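Long-range contacts in arabinan endo-1,5-alpha-l-arabinosidase A (Cellvibrio cellulosa, PDB 1GYH), which cleaves the alpha-1,5-arabinofuranosyl bonds of linear arabinan, releasing almost exclusively arabinotriose, and so takes part in breaking down the plant cell wall: residues A[42-46]-A[107-111]; A[52-56]-A[111-117]; A[138-142]-A[153-157]. All blocks are in the same frame, centred on the assembly; numbering follows the deposited sequence. Where two conformers were deposited one is given.

Contact 1 of 3, residues A[42-46]-A[107-111]; sequences SDRAF and YRWED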
ATOM      1  N   SER A  42       8.573  17.698  -1.108  1.00 11.79           N
ATOM      2  CA  SER A  42       8.766  17.902  -2.553  1.00 12.00           C
ATOM      3  C   SER A  42       7.557  18.588  -3.213  1.00 11.46           C
ATOM      4  O   SER A  42       7.721  19.617  -3.869  1.00 11.82           O
ATOM      5  CB  SER A  42       9.050  16.556  -3.282  1.00 11.07           C
ATOM      6  OG  SER A  42       9.393  16.800  -4.657  1.00 11.87           O
ATOM      7  N   ASP A  43       6.375  17.971  -3.081  1.00 11.61           N
ATOM      8  CA  ASP A  43       5.136  18.436  -3.733  1.00 12.68           C
ATOM      9  C   ASP A  43       3.900  17.682  -3.203  1.00 12.49           C
ATOM     10  O   ASP A  43       4.010  16.806  -2.344  1.00 13.31           O
ATOM     11  CB  ASP A  43       5.264  18.191  -5.261  1.00 12.31           C
ATOM     12  CG  ASP A  43       4.325  18.990  -6.110  1.00 13.04           C
ATOM     13  OD1 ASP A  43       3.759  20.018  -5.693  1.00 14.86           O
ATOM     14  OD2 ASP A  43       4.138  18.664  -7.290  1.00 14.94           O
ATOM     15  N   ARG A  44       2.722  18.045  -3.715  1.00 12.05           N
ATOM     16  CA  ARG A  44       1.544  17.203  -3.648  1.00 12.82           C
ATOM     17  C   ARG A  44       1.097  16.916  -5.060  1.00 12.64           C
ATOM     18  O   ARG A  44       1.143  17.797  -5.914  1.00 13.80           O
ATOM     19  CB  ARG A  44       0.445  17.846  -2.774  1.00 13.26           C
ATOM     20  CG  ARG A  44       0.077  19.278  -3.163  1.00 15.85           C
ATOM     21  CD  ARG A  44      -0.941  19.981  -2.249  1.00 14.93           C
ATOM     22  NE  ARG A  44      -2.300  19.445  -2.419  1.00 14.10           N
ATOM     23  CZ  ARG A  44      -3.336  19.695  -1.607  1.00 16.23           C
ATOM     24  NH1 ARG A  44      -3.217  20.505  -0.573  1.00 12.77           N
ATOM     25  NH2 ARG A  44      -4.511  19.142  -1.854  1.00 16.77           N
ATOM     26  N   ALA A  45       0.707  15.677  -5.342  1.00 12.01           N
ATOM     27  CA  ALA A  45       0.426  15.305  -6.717  1.00 12.68           C
ATOM     28  C   ALA A  45      -0.695  16.131  -7.325  1.00 13.37           C
ATOM     29  O   ALA A  45      -0.538  16.667  -8.429  1.00 12.67           O
ATOM     30  CB  ALA A  45       0.118  13.819  -6.812  1.00 14.21           C
ATOM     31  N   PHE A  46      -1.825  16.210  -6.624  1.00 12.91           N
ATOM     32  CA  PHE A  46      -2.934  17.143  -6.982  1.00 12.63           C
ATOM     33  C   PHE A  46      -2.848  18.413  -6.151  1.00 12.82           C
ATOM     34  O   PHE A  46      -2.850  18.359  -4.912  1.00 14.29           O
ATOM     35  CB  PHE A  46      -4.301  16.493  -6.732  1.00 12.02           C
ATOM     36  CG  PHE A  46      -4.593  15.303  -7.627  1.00 11.77           C
ATOM     37  CD1 PHE A  46      -4.054  14.039  -7.331  1.00 10.88           C
ATOM     38  CD2 PHE A  46      -5.367  15.451  -8.771  1.00 11.63           C
ATOM     39  CE1 PHE A  46      -4.355  12.931  -8.126  1.00 10.37           C
ATOM     40  CE2 PHE A  46      -5.648  14.361  -9.602  1.00 11.51           C
ATOM     41  CZ  PHE A  46      -5.115  13.095  -9.279  1.00  9.47           C
ATOM     42  N   TYR A 107       8.291  18.095 -15.603  1.00 11.56           N
ATOM     43  CA  TYR A 107       7.440  17.740 -14.471  1.00 11.63           C
ATOM     44  C   TYR A 107       5.983  18.237 -14.593  1.00 11.33           C
ATOM     45  O   TYR A 107       5.734  19.450 -14.609  1.00  9.30           O
ATOM     46  CB  TYR A 107       8.024  18.276 -13.172  1.00 11.86           C
ATOM     47  CG  TYR A 107       7.313  17.825 -11.897  1.00 12.73           C
ATOM     48  CD1 TYR A 107       6.285  18.591 -11.320  1.00 13.52           C
ATOM     49  CD2 TYR A 107       7.716  16.678 -11.232  1.00 13.42           C
ATOM     50  CE1 TYR A 107       5.681  18.187 -10.108  1.00 12.17           C
ATOM     51  CE2 TYR A 107       7.115  16.258 -10.043  1.00 13.84           C
ATOM     52  CZ  TYR A 107       6.107  17.018  -9.472  1.00 13.70           C
ATOM     53  OH  TYR A 107       5.549  16.592  -8.285  1.00 11.90           O
ATOM     54  N   ARG A 108       5.060  17.277 -14.639  1.00 11.97           N
ATOM     55  CA  ARG A 108       3.604  17.530 -14.548  1.00 12.81           C
ATOM     56  C   ARG A 108       2.835  16.239 -14.365  1.00 12.54           C
ATOM     57  O   ARG A 108       2.934  15.345 -15.180  1.00 11.89           O
ATOM     58  CB  ARG A 108       3.092  18.259 -15.802  1.00 13.02           C
ATOM     59  CG  ARG A 108       1.574  18.546 -15.772  1.00 15.38           C
ATOM     60  CD  ARG A 108       1.071  19.488 -16.850  1.00 15.64           C
ATOM     61  NE  ARG A 108       0.955  18.807 -18.127  1.00 15.57           N
ATOM     62  CZ  ARG A 108       0.454  19.335 -19.214  1.00 16.11           C
ATOM     63  NH1 ARG A 108       0.006  20.579 -19.219  1.00 19.19           N
ATOM     64  NH2 ARG A 108       0.441  18.641 -20.332  1.00 15.60           N
ATOM     65  N   TRP A 109       2.045  16.160 -13.301  1.00 12.42           N
ATOM     66  CA  TRP A 109       1.104  15.077 -13.082  1.00 12.11           C
ATOM     67  C   TRP A 109      -0.173  15.222 -13.919  1.00 13.79           C
ATOM     68  O   TRP A 109      -0.845  16.264 -13.884  1.00 13.10           O
ATOM     69  CB  TRP A 109       0.741  14.972 -11.585  1.00 12.40           C
ATOM     70  CG  TRP A 109       1.867  14.549 -10.714  1.00 12.24           C
ATOM     71  CD1 TRP A 109       2.628  15.350  -9.917  1.00 14.80           C
ATOM     72  CD2 TRP A 109       2.395  13.235 -10.576  1.00 12.65           C
ATOM     73  NE1 TRP A 109       3.595  14.608  -9.286  1.00 12.42           N
ATOM     74  CE2 TRP A 109       3.468  13.305  -9.667  1.00 13.76           C
ATOM     75  CE3 TRP A 109       2.071  11.990 -11.131  1.00 14.41           C
ATOM     76  CZ2 TRP A 109       4.243  12.187  -9.316  1.00 13.80           C
ATOM     77  CZ3 TRP A 109       2.854  10.846 -10.765  1.00 13.59           C
ATOM     78  CH2 TRP A 109       3.901  10.971  -9.852  1.00 15.14           C
ATOM     79  N   GLU A 110      -0.504  14.164 -14.669  1.00 14.38           N
ATOM     80  CA  GLU A 110      -1.654  14.136 -15.550  1.00 14.60           C
ATOM     81  C   GLU A 110      -2.584  13.005 -15.160  1.00 13.97           C
ATOM     82  O   GLU A 110      -2.262  11.826 -15.296  1.00 13.55           O
ATOM     83  CB  GLU A 110      -1.207  14.021 -17.021  1.00 15.33           C
ATOM     84  CG  GLU A 110      -0.155  15.064 -17.388  1.00 16.93           C
ATOM     85  CD  GLU A 110       0.129  15.186 -18.870  1.00 18.16           C
ATOM     86  OE1 GLU A 110      -0.413  14.398 -19.680  1.00 20.74           O
ATOM     87  OE2 GLU A 110       0.896  16.094 -19.221  1.00 17.75           O
ATOM     88  N   ASP A 111      -3.773  13.361 -14.686  1.00 13.02           N
ATOM     89  CA  ASP A 111      -4.718  12.351 -14.186  1.00 13.81           C
ATOM     90  C   ASP A 111      -5.329  11.610 -15.363  1.00 12.90           C
ATOM     91  O   ASP A 111      -5.694  12.215 -16.354  1.00 11.54           O
ATOM     92  CB  ASP A 111      -5.839  13.013 -13.368  1.00 14.43           C
ATOM     93  CG  ASP A 111      -6.695  12.015 -12.628  1.00 14.51           C
ATOM     94  OD1 ASP A 111      -6.186  10.936 -12.216  1.00 15.84           O
ATOM     95  OD2 ASP A 111      -7.895  12.237 -12.388  1.00 14.47           O
TER
HETATM   96  O   HOH W   1       7.815  15.558  -6.554  1.00 25.36           O

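Contact 2 of 3, residues A[52-56]-A[111-117]; sequences WAKRV and DKGIVIE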
ATOM      1  N   TRP A  52     -13.152  14.233 -10.369  1.00 13.47           N
ATOM      2  CA  TRP A  52     -14.214  13.267 -10.188  1.00 13.44           C
ATOM      3  C   TRP A  52     -14.423  12.814  -8.728  1.00 13.14           C
ATOM      4  O   TRP A  52     -15.345  12.025  -8.444  1.00 13.50           O
ATOM      5  CB  TRP A  52     -13.926  12.022 -11.076  1.00 14.20           C
ATOM      6  CG  TRP A  52     -12.551  11.383 -10.849  1.00 14.46           C
ATOM      7  CD1 TRP A  52     -11.410  11.652 -11.553  1.00 14.40           C
ATOM      8  CD2 TRP A  52     -12.187  10.432  -9.842  1.00 14.47           C
ATOM      9  NE1 TRP A  52     -10.366  10.926 -11.040  1.00 14.94           N
ATOM     10  CE2 TRP A  52     -10.813  10.162  -9.995  1.00 13.51           C
ATOM     11  CE3 TRP A  52     -12.883   9.782  -8.814  1.00 15.15           C
ATOM     12  CZ2 TRP A  52     -10.124   9.259  -9.178  1.00 14.76           C
ATOM     13  CZ3 TRP A  52     -12.200   8.878  -7.995  1.00 15.89           C
ATOM     14  CH2 TRP A  52     -10.827   8.617  -8.195  1.00 14.68           C
ATOM     15  N   ALA A  53     -13.578  13.262  -7.808  1.00 12.21           N
ATOM     16  CA  ALA A  53     -13.549  12.668  -6.469  1.00 12.84           C
ATOM     17  C   ALA A  53     -14.867  12.852  -5.729  1.00 14.40           C
ATOM     18  O   ALA A  53     -15.352  11.914  -5.116  1.00 13.33           O
ATOM     19  CB  ALA A  53     -12.462  13.253  -5.651  1.00 12.75           C
ATOM     20  N   LYS A  54     -15.428  14.073  -5.800  1.00 15.46           N
ATOM     21  CA  LYS A  54     -16.671  14.378  -5.071  1.00 16.33           C
ATOM     22  C   LYS A  54     -17.874  13.575  -5.530  1.00 16.48           C
ATOM     23  O   LYS A  54     -18.774  13.291  -4.731  1.00 17.12           O
ATOM     24  CB  LYS A  54     -16.982  15.879  -5.092  1.00 16.56           C
ATOM     25  CG  LYS A  54     -16.198  16.647  -4.067  1.00 17.98           C
ATOM     26  CD  LYS A  54     -16.731  18.067  -3.914  1.00 21.63           C
ATOM     27  CE  LYS A  54     -15.906  18.869  -2.932  1.00 23.43           C
ATOM     28  NZ  LYS A  54     -14.765  19.556  -3.593  1.00 23.87           N
ATOM     29  N   ARG A  55     -17.894  13.156  -6.784  1.00 16.67           N
ATOM     30  CA  ARG A  55     -18.990  12.323  -7.220  1.00 17.45           C
ATOM     31  C   ARG A  55     -18.912  10.902  -6.674  1.00 16.80           C
ATOM     32  O   ARG A  55     -19.936  10.320  -6.361  1.00 17.57           O
ATOM     33  CB  ARG A  55     -19.193  12.423  -8.739  1.00 19.07           C
ATOM     34  CG  ARG A  55     -18.783  11.260  -9.492  0.50 19.15           C
ATOM     35  CD  ARG A  55     -19.837  10.219  -9.754  0.50 17.57           C
ATOM     36  NE  ARG A  55     -19.094   9.235 -10.504  0.50 16.17           N
ATOM     37  CZ  ARG A  55     -18.683   8.096 -10.039  0.50 12.20           C
ATOM     38  NH1 ARG A  55     -19.050   7.687  -8.835  0.50 12.56           N
ATOM     39  NH2 ARG A  55     -17.959   7.334 -10.821  0.50 12.90           N
ATOM     40  N   VAL A  56     -17.714  10.358  -6.494  1.00 15.14           N
ATOM     41  CA  VAL A  56     -17.572   9.079  -5.836  1.00 14.93           C
ATOM     42  C   VAL A  56     -17.845   9.233  -4.312  1.00 14.39           C
ATOM     43  O   VAL A  56     -18.563   8.414  -3.707  1.00 13.31           O
ATOM     44  CB  VAL A  56     -16.145   8.475  -6.092  1.00 14.31           C
ATOM     45  CG1 VAL A  56     -15.886   7.284  -5.174  1.00 15.38           C
ATOM     46  CG2 VAL A  56     -15.976   8.069  -7.579  1.00 15.00           C
ATOM     47  N   ASP A 111      -3.773  13.361 -14.686  1.00 13.02           N
ATOM     48  CA  ASP A 111      -4.718  12.351 -14.186  1.00 13.81           C
ATOM     49  C   ASP A 111      -5.329  11.610 -15.363  1.00 12.90           C
ATOM     50  O   ASP A 111      -5.694  12.215 -16.354  1.00 11.54           O
ATOM     51  CB  ASP A 111      -5.839  13.013 -13.368  1.00 14.43           C
ATOM     52  CG  ASP A 111      -6.695  12.015 -12.628  1.00 14.51           C
ATOM     53  OD1 ASP A 111      -6.186  10.936 -12.216  1.00 15.84           O
ATOM     54  OD2 ASP A 111      -7.895  12.237 -12.388  1.00 14.47           O
ATOM     55  N   LYS A 112      -5.456  10.306 -15.214  1.00 12.20           N
ATOM     56  CA  LYS A 112      -6.023   9.429 -16.209  1.00 12.90           C
ATOM     57  C   LYS A 112      -7.383   8.859 -15.758  1.00 13.45           C
ATOM     58  O   LYS A 112      -8.021   8.093 -16.493  1.00 12.49           O
ATOM     59  CB  LYS A 112      -5.007   8.300 -16.500  1.00 14.09           C
ATOM     60  CG  LYS A 112      -3.594   8.814 -16.912  1.00 12.93           C
ATOM     61  CD  LYS A 112      -3.625   9.649 -18.157  1.00 16.38           C
ATOM     62  CE  LYS A 112      -2.252  10.177 -18.532  1.00 17.18           C
ATOM     63  NZ  LYS A 112      -2.258  10.901 -19.818  1.00 18.94           N
ATOM     64  N   GLY A 113      -7.834   9.238 -14.545  1.00 13.72           N
ATOM     65  CA  GLY A 113      -9.161   8.856 -14.056  1.00 13.43           C
ATOM     66  C   GLY A 113      -9.248   7.516 -13.311  1.00 13.38           C
ATOM     67  O   GLY A 113      -8.260   6.979 -12.769  1.00 12.65           O
ATOM     68  N   ILE A 114     -10.461   6.973 -13.280  1.00 12.93           N
ATOM     69  CA  ILE A 114     -10.797   5.855 -12.460  1.00 13.02           C
ATOM     70  C   ILE A 114     -10.406   4.529 -13.104  1.00 12.08           C
ATOM     71  O   ILE A 114     -10.861   4.202 -14.198  1.00 11.99           O
ATOM     72  CB  ILE A 114     -12.320   5.851 -12.146  1.00 13.10           C
ATOM     73  CG1 ILE A 114     -12.681   7.115 -11.315  1.00 15.04           C
ATOM     74  CG2 ILE A 114     -12.699   4.565 -11.467  1.00 14.62           C
ATOM     75  CD1 ILE A 114     -14.193   7.315 -11.204  1.00 16.39           C
ATOM     76  N   VAL A 115      -9.579   3.780 -12.383  1.00 12.57           N
ATOM     77  CA  VAL A 115      -9.178   2.424 -12.763  1.00 12.10           C
ATOM     78  C   VAL A 115     -10.274   1.437 -12.375  1.00 12.79           C
ATOM     79  O   VAL A 115     -10.723   0.640 -13.176  1.00 13.17           O
ATOM     80  CB  VAL A 115      -7.857   2.016 -12.076  1.00 12.91           C
ATOM     81  CG1 VAL A 115      -7.430   0.612 -12.495  1.00 13.11           C
ATOM     82  CG2 VAL A 115      -6.703   3.039 -12.368  1.00 12.23           C
ATOM     83  N   ILE A 116     -10.709   1.504 -11.128  1.00 13.74           N
ATOM     84  CA  ILE A 116     -11.753   0.639 -10.622  1.00 14.28           C
ATOM     85  C   ILE A 116     -12.488   1.352  -9.479  1.00 13.66           C
ATOM     86  O   ILE A 116     -11.873   2.082  -8.707  1.00 13.30           O
ATOM     87  CB  ILE A 116     -11.122  -0.708 -10.177  1.00 14.42           C
ATOM     88  CG1 ILE A 116     -12.186  -1.763  -9.970  0.50 17.55           C
ATOM     89  CG2 ILE A 116     -10.165  -0.521  -8.990  0.50 15.93           C
ATOM     90  CD1 ILE A 116     -12.250  -2.238  -8.593  0.50 19.71           C
ATOM     91  N   GLU A 117     -13.801   1.146  -9.432  1.00 13.46           N
ATOM     92  CA  GLU A 117     -14.686   1.752  -8.412  1.00 13.38           C
ATOM     93  C   GLU A 117     -15.592   0.678  -7.770  1.00 12.16           C
ATOM     94  O   GLU A 117     -16.202  -0.120  -8.458  1.00 12.68           O
ATOM     95  CB  GLU A 117     -15.529   2.866  -9.068  1.00 14.01           C
ATOM     96  CG  GLU A 117     -16.598   3.477  -8.123  1.00 13.94           C
ATOM     97  CD  GLU A 117     -17.399   4.620  -8.731  1.00 15.99           C
ATOM     98  OE1 GLU A 117     -17.056   5.106  -9.856  1.00 13.55           O
ATOM     99  OE2 GLU A 117     -18.385   5.048  -8.058  1.00 15.32           O
TER

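Contact 3 of 3, residues A[138-142]-A[153-157]; sequences GQVWM and LFKLN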
ATOM      1  N   GLY A 138       5.019 -11.108 -19.177  1.00 20.73           N
ATOM      2  CA  GLY A 138       4.713  -9.833 -19.816  1.00 21.77           C
ATOM      3  C   GLY A 138       3.418  -9.145 -19.320  1.00 21.48           C
ATOM      4  O   GLY A 138       2.910  -8.207 -19.986  1.00 23.45           O
ATOM      5  N   GLN A 139       2.863  -9.601 -18.201  1.00 19.21           N
ATOM      6  CA  GLN A 139       1.555  -9.089 -17.735  1.00 18.33           C
ATOM      7  C   GLN A 139       1.746  -8.260 -16.466  1.00 16.80           C
ATOM      8  O   GLN A 139       2.674  -8.517 -15.685  1.00 15.65           O
ATOM      9  CB  GLN A 139       0.563 -10.239 -17.501  1.00 18.03           C
ATOM     10  CG  GLN A 139       0.311 -11.095 -18.742  1.00 20.86           C
ATOM     11  CD  GLN A 139      -0.628 -12.311 -18.506  1.00 22.01           C
ATOM     12  OE1 GLN A 139      -1.604 -12.481 -19.245  1.00 26.36           O
ATOM     13  NE2 GLN A 139      -0.299 -13.168 -17.530  1.00 20.50           N
ATOM     14  N   VAL A 140       0.875  -7.256 -16.272  1.00 15.09           N
ATOM     15  CA  VAL A 140       0.908  -6.407 -15.083  1.00 14.97           C
ATOM     16  C   VAL A 140      -0.450  -6.482 -14.390  1.00 14.08           C
ATOM     17  O   VAL A 140      -1.491  -6.481 -15.051  1.00 13.45           O
ATOM     18  CB  VAL A 140       1.284  -4.961 -15.438  1.00 14.58           C
ATOM     19  CG1 VAL A 140       1.402  -4.139 -14.183  1.00 16.71           C
ATOM     20  CG2 VAL A 140       2.616  -4.924 -16.173  1.00 14.44           C
ATOM     21  N   TRP A 141      -0.406  -6.607 -13.073  1.00 13.95           N
ATOM     22  CA  TRP A 141      -1.584  -6.846 -12.228  1.00 14.10           C
ATOM     23  C   TRP A 141      -1.724  -5.777 -11.133  1.00 13.96           C
ATOM     24  O   TRP A 141      -0.737  -5.227 -10.648  1.00 13.07           O
ATOM     25  CB  TRP A 141      -1.489  -8.238 -11.573  1.00 14.08           C
ATOM     26  CG  TRP A 141      -1.305  -9.435 -12.529  1.00 14.99           C
ATOM     27  CD1 TRP A 141      -0.127  -9.862 -13.120  1.00 13.99           C
ATOM     28  CD2 TRP A 141      -2.316 -10.350 -12.969  1.00 13.92           C
ATOM     29  NE1 TRP A 141      -0.365 -10.958 -13.908  1.00 13.29           N
ATOM     30  CE2 TRP A 141      -1.695 -11.293 -13.816  1.00 13.86           C
ATOM     31  CE3 TRP A 141      -3.697 -10.476 -12.721  1.00 13.64           C
ATOM     32  CZ2 TRP A 141      -2.404 -12.328 -14.429  1.00 14.29           C
ATOM     33  CZ3 TRP A 141      -4.391 -11.487 -13.317  1.00 14.78           C
ATOM     34  CH2 TRP A 141      -3.750 -12.416 -14.171  1.00 15.71           C
ATOM     35  N   MET A 142      -2.969  -5.502 -10.727  1.00 13.68           N
ATOM     36  CA  MET A 142      -3.230  -4.736  -9.505  1.00 13.38           C
ATOM     37  C   MET A 142      -3.847  -5.616  -8.446  1.00 13.52           C
ATOM     38  O   MET A 142      -4.831  -6.339  -8.715  1.00 14.93           O
ATOM     39  CB  MET A 142      -4.173  -3.538  -9.816  1.00 13.51           C
ATOM     40  CG  MET A 142      -4.538  -2.728  -8.560  1.00 13.77           C
ATOM     41  SD  MET A 142      -5.687  -1.333  -8.835  1.00 15.84           S
ATOM     42  CE  MET A 142      -4.635  -0.220  -9.784  1.00 13.29           C
ATOM     43  N   LEU A 153      -7.086  -9.403  -6.988  1.00 13.24           N
ATOM     44  CA  LEU A 153      -6.059  -9.206  -7.992  1.00 12.78           C
ATOM     45  C   LEU A 153      -6.686  -9.223  -9.355  1.00 12.79           C
ATOM     46  O   LEU A 153      -7.431 -10.134  -9.662  1.00 13.90           O
ATOM     47  CB  LEU A 153      -5.024 -10.361  -7.906  1.00 12.12           C
ATOM     48  CG  LEU A 153      -3.808 -10.249  -8.810  1.00 13.19           C
ATOM     49  CD1 LEU A 153      -2.761  -9.316  -8.188  1.00 14.56           C
ATOM     50  CD2 LEU A 153      -3.188 -11.661  -9.178  1.00 12.28           C
ATOM     51  N   PHE A 154      -6.402  -8.250 -10.211  1.00 12.16           N
ATOM     52  CA  PHE A 154      -6.933  -8.289 -11.561  1.00 12.93           C
ATOM     53  C   PHE A 154      -5.918  -7.835 -12.565  1.00 12.84           C
ATOM     54  O   PHE A 154      -5.014  -7.079 -12.242  1.00 12.84           O
ATOM     55  CB  PHE A 154      -8.271  -7.487 -11.753  1.00 13.88           C
ATOM     56  CG  PHE A 154      -8.124  -5.995 -11.630  1.00 12.16           C
ATOM     57  CD1 PHE A 154      -8.215  -5.387 -10.383  1.00 15.02           C
ATOM     58  CD2 PHE A 154      -7.918  -5.195 -12.744  1.00 12.42           C
ATOM     59  CE1 PHE A 154      -8.042  -4.040 -10.232  1.00 13.13           C
ATOM     60  CE2 PHE A 154      -7.769  -3.790 -12.593  1.00 12.73           C
ATOM     61  CZ  PHE A 154      -7.832  -3.231 -11.329  1.00 11.91           C
ATOM     62  N   LYS A 155      -6.091  -8.303 -13.791  1.00 13.56           N
ATOM     63  CA  LYS A 155      -5.162  -7.954 -14.868  1.00 14.79           C
ATOM     64  C   LYS A 155      -5.390  -6.545 -15.464  1.00 14.73           C
ATOM     65  O   LYS A 155      -6.539  -6.148 -15.785  1.00 15.08           O
ATOM     66  CB  LYS A 155      -5.193  -9.026 -15.943  1.00 15.00           C
ATOM     67  CG  LYS A 155      -4.030  -8.923 -16.956  1.00 18.57           C
ATOM     68  CD  LYS A 155      -3.817 -10.302 -17.658  1.00 23.63           C
ATOM     69  CE  LYS A 155      -4.534 -10.448 -18.914  1.00 26.37           C
ATOM     70  NZ  LYS A 155      -4.321 -11.882 -19.511  1.00 30.64           N
ATOM     71  N   LEU A 156      -4.308  -5.771 -15.582  1.00 13.82           N
ATOM     72  CA  LEU A 156      -4.386  -4.389 -16.126  1.00 13.56           C
ATOM     73  C   LEU A 156      -4.224  -4.391 -17.635  1.00 13.26           C
ATOM     74  O   LEU A 156      -3.606  -5.313 -18.193  1.00 13.03           O
ATOM     75  CB  LEU A 156      -3.318  -3.484 -15.506  1.00 13.48           C
ATOM     76  CG  LEU A 156      -3.623  -3.086 -14.056  1.00 16.60           C
ATOM     77  CD1 LEU A 156      -2.386  -2.578 -13.357  1.00 19.50           C
ATOM     78  CD2 LEU A 156      -4.765  -2.033 -14.009  1.00 17.83           C
ATOM     79  N   ASN A 157      -4.819  -3.391 -18.297  1.00 13.24           N
ATOM     80  CA  ASN A 157      -4.722  -3.238 -19.730  1.00 13.44           C
ATOM     81  C   ASN A 157      -3.335  -2.758 -20.104  1.00 14.10           C
ATOM     82  O   ASN A 157      -2.499  -2.554 -19.230  1.00 13.68           O
ATOM     83  CB  ASN A 157      -5.831  -2.308 -20.329  1.00 13.72           C
ATOM     84  CG  ASN A 157      -5.681  -0.843 -19.934  1.00 13.13           C
ATOM     85  OD1 ASN A 157      -4.848  -0.502 -19.115  1.00 13.25           O
ATOM     86  ND2 ASN A 157      -6.517   0.019 -20.502  1.00 12.80           N
TER
HETATM   87  O   HOH W   2      -1.149  -6.916 -18.257  1.00 31.27           O

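Contact 1 of 3, residues A[42-46]-A[107-111]
One face of the Trp109 indole carries the methyl of Ala45, whose CB sits 4.2 Å from the centroid of the five-membered ring and almost straight above it, a CH-pi contact. The ring of Tyr107 is met at its edge by the carboxylate of Asp43, and the ring of Phe46 at its edge by that of Asp111. These pairs join two neighbouring blades of the five-bladed beta-propeller: strand 38-44 is part of one sheet, and strand 110-118 is an edge strand of the next. This seam lies at the surface and combines the apolar meeting of Ala45 and Trp109 with polar groups. With CG of Tyr107 anti to the backbone N (chi1 -173°), the hydroxyl comes within bonding distance of Asp43: OH donates to Asp43 OD2 over 2.7 Å, using the anti lone pair of that oxygen. The carboxylate and phenol planes are turned 48° apart. Phe46 also packs edge-to-face on Tyr80, whose hydroxyl is hydrogen-bonded to Asp111 OD1. The hydroxyl of Tyr107 is held by further bonds: Trp109 NE1 donates to Tyr107 OH over 3.0 Å, and a water bound to Ser42 OG gives a hydrogen to the same oxygen, also at 3.0 Å.

Contact 2 of 3, residues A[52-56]-A[111-117]
Residues 52-56, which include a short helix, lie beside strand 110-118 without any backbone bond between the segments, the nearest CA atoms being those of Trp52 and Gly113, 7.7 Å apart, while the strand turns a corner at Val115. Side chains make most of the contact. Trp52 holds its CG between the backbone N and the carbonyl carbon (chi1 55°), which lays the indole against the strand. Ile114 CG1 stands over the centre of the six-membered ring, 3.5 Å from its centroid, in a close CH-pi contact, and Ile114 CD1 reaches on to Val56 CG2 at 4.1 Å. At the edge of the same indole, NE1 donates to Asp111 OD2 over 3.1 Å, meeting the syn lone pair with ring and carboxylate nearly coplanar. With its other oxygen already taken by Tyr80, the carboxylate is engaged at both ends and its rotation is restricted. At the far end of the contact Glu117, extended beyond CG, is gripped end-on by the guanidinium of Arg55, through NH1 and NH2, one to each oxygen. In the modelled conformer, one of two, Arg55 NH2 lies 2.6 Å from Glu117 OE1 and Arg55 NH1 2.8 Å from Glu117 OE2; the planes are only 19° apart, and both N-H bonds run almost straight. This paired salt bridge, probably made only part of the time, lies beside the apolar patch formed by Ile114, Val56 and the indole. Trp52 also packs on Tyr80 and Val82 of strand 75-82. Through these contacts the chain linking the first two blades is folded back across the second, and the connection packs on the edge strand of that blade of the five-bladed beta-propeller.

Contact 3 of 3, residues A[138-142]-A[153-157]
Lys155 lays the start of its side chain over the broad indole of Trp141, with CB 3.7 Å from Trp141 CZ3 and offset toward the rim of the ring. Leu153 fills the neighbouring dip on that face of the sheet, crossing the indole at about a right angle and bringing CD2 to within 3.8 Å of Trp141 CE3. Farther out, the lysine chain bends at chi3 (93°) and swings its ammonium group round to Gln139, where NZ donates to OE1 over 2.8 Å from above the amide plane. The indole nitrogen and Gln139 NE2 both bind Asp135 OD2, which fixes this side of the hairpin to the preceding turn. Strands 140-144 and 151-155 form the central antiparallel hairpin of a four-stranded propeller blade. Met142 and Phe154 form a hydrogen-bonded pair, with bonds in both directions between their backbones; Trp141 and Lys155 are the adjoining non-hydrogen-bonded pair. On the opposite face, Met142 and Phe154 lie side by side pointing the same way. Met142 CB rests over the ring, while the sulfur lies obliquely to it, SD 3.8 Å from Phe154 CZ, a Met-aromatic contact. Leu156 is the next bump on that face: its CD1 settles between Met142 CB, 4.1 Å away, and Val140 CG1, 4.2 Å away. Where the strands part, a water accepts from Val140 N and donates to Leu156 O.

Overall arrangement
Contacts 1 and 2 are surface contacts that share Asp111 and use successive parts of strand 110-118, whereas contact 3 is largely buried and lies within the next blade. In contacts 1 and 2 that strand meets chain that comes earlier in the sequence, and the join is made mainly by side chains, with no backbone hydrogen bond across it: an aromatic and carboxylate cluster in contact 1, an isoleucine over an indole face and a salt bridge in contact 2. Contact 3 relies instead on backbone pairing within a hairpin, with packing on both faces and a lysine–glutamine bond beside one. Contacts 2 and 3 touch where Val115 packs on Met142, Phe154 and Leu156, so strand 110-118 meets parts of the blades before and after its own; contacts 1 and 3 do not touch.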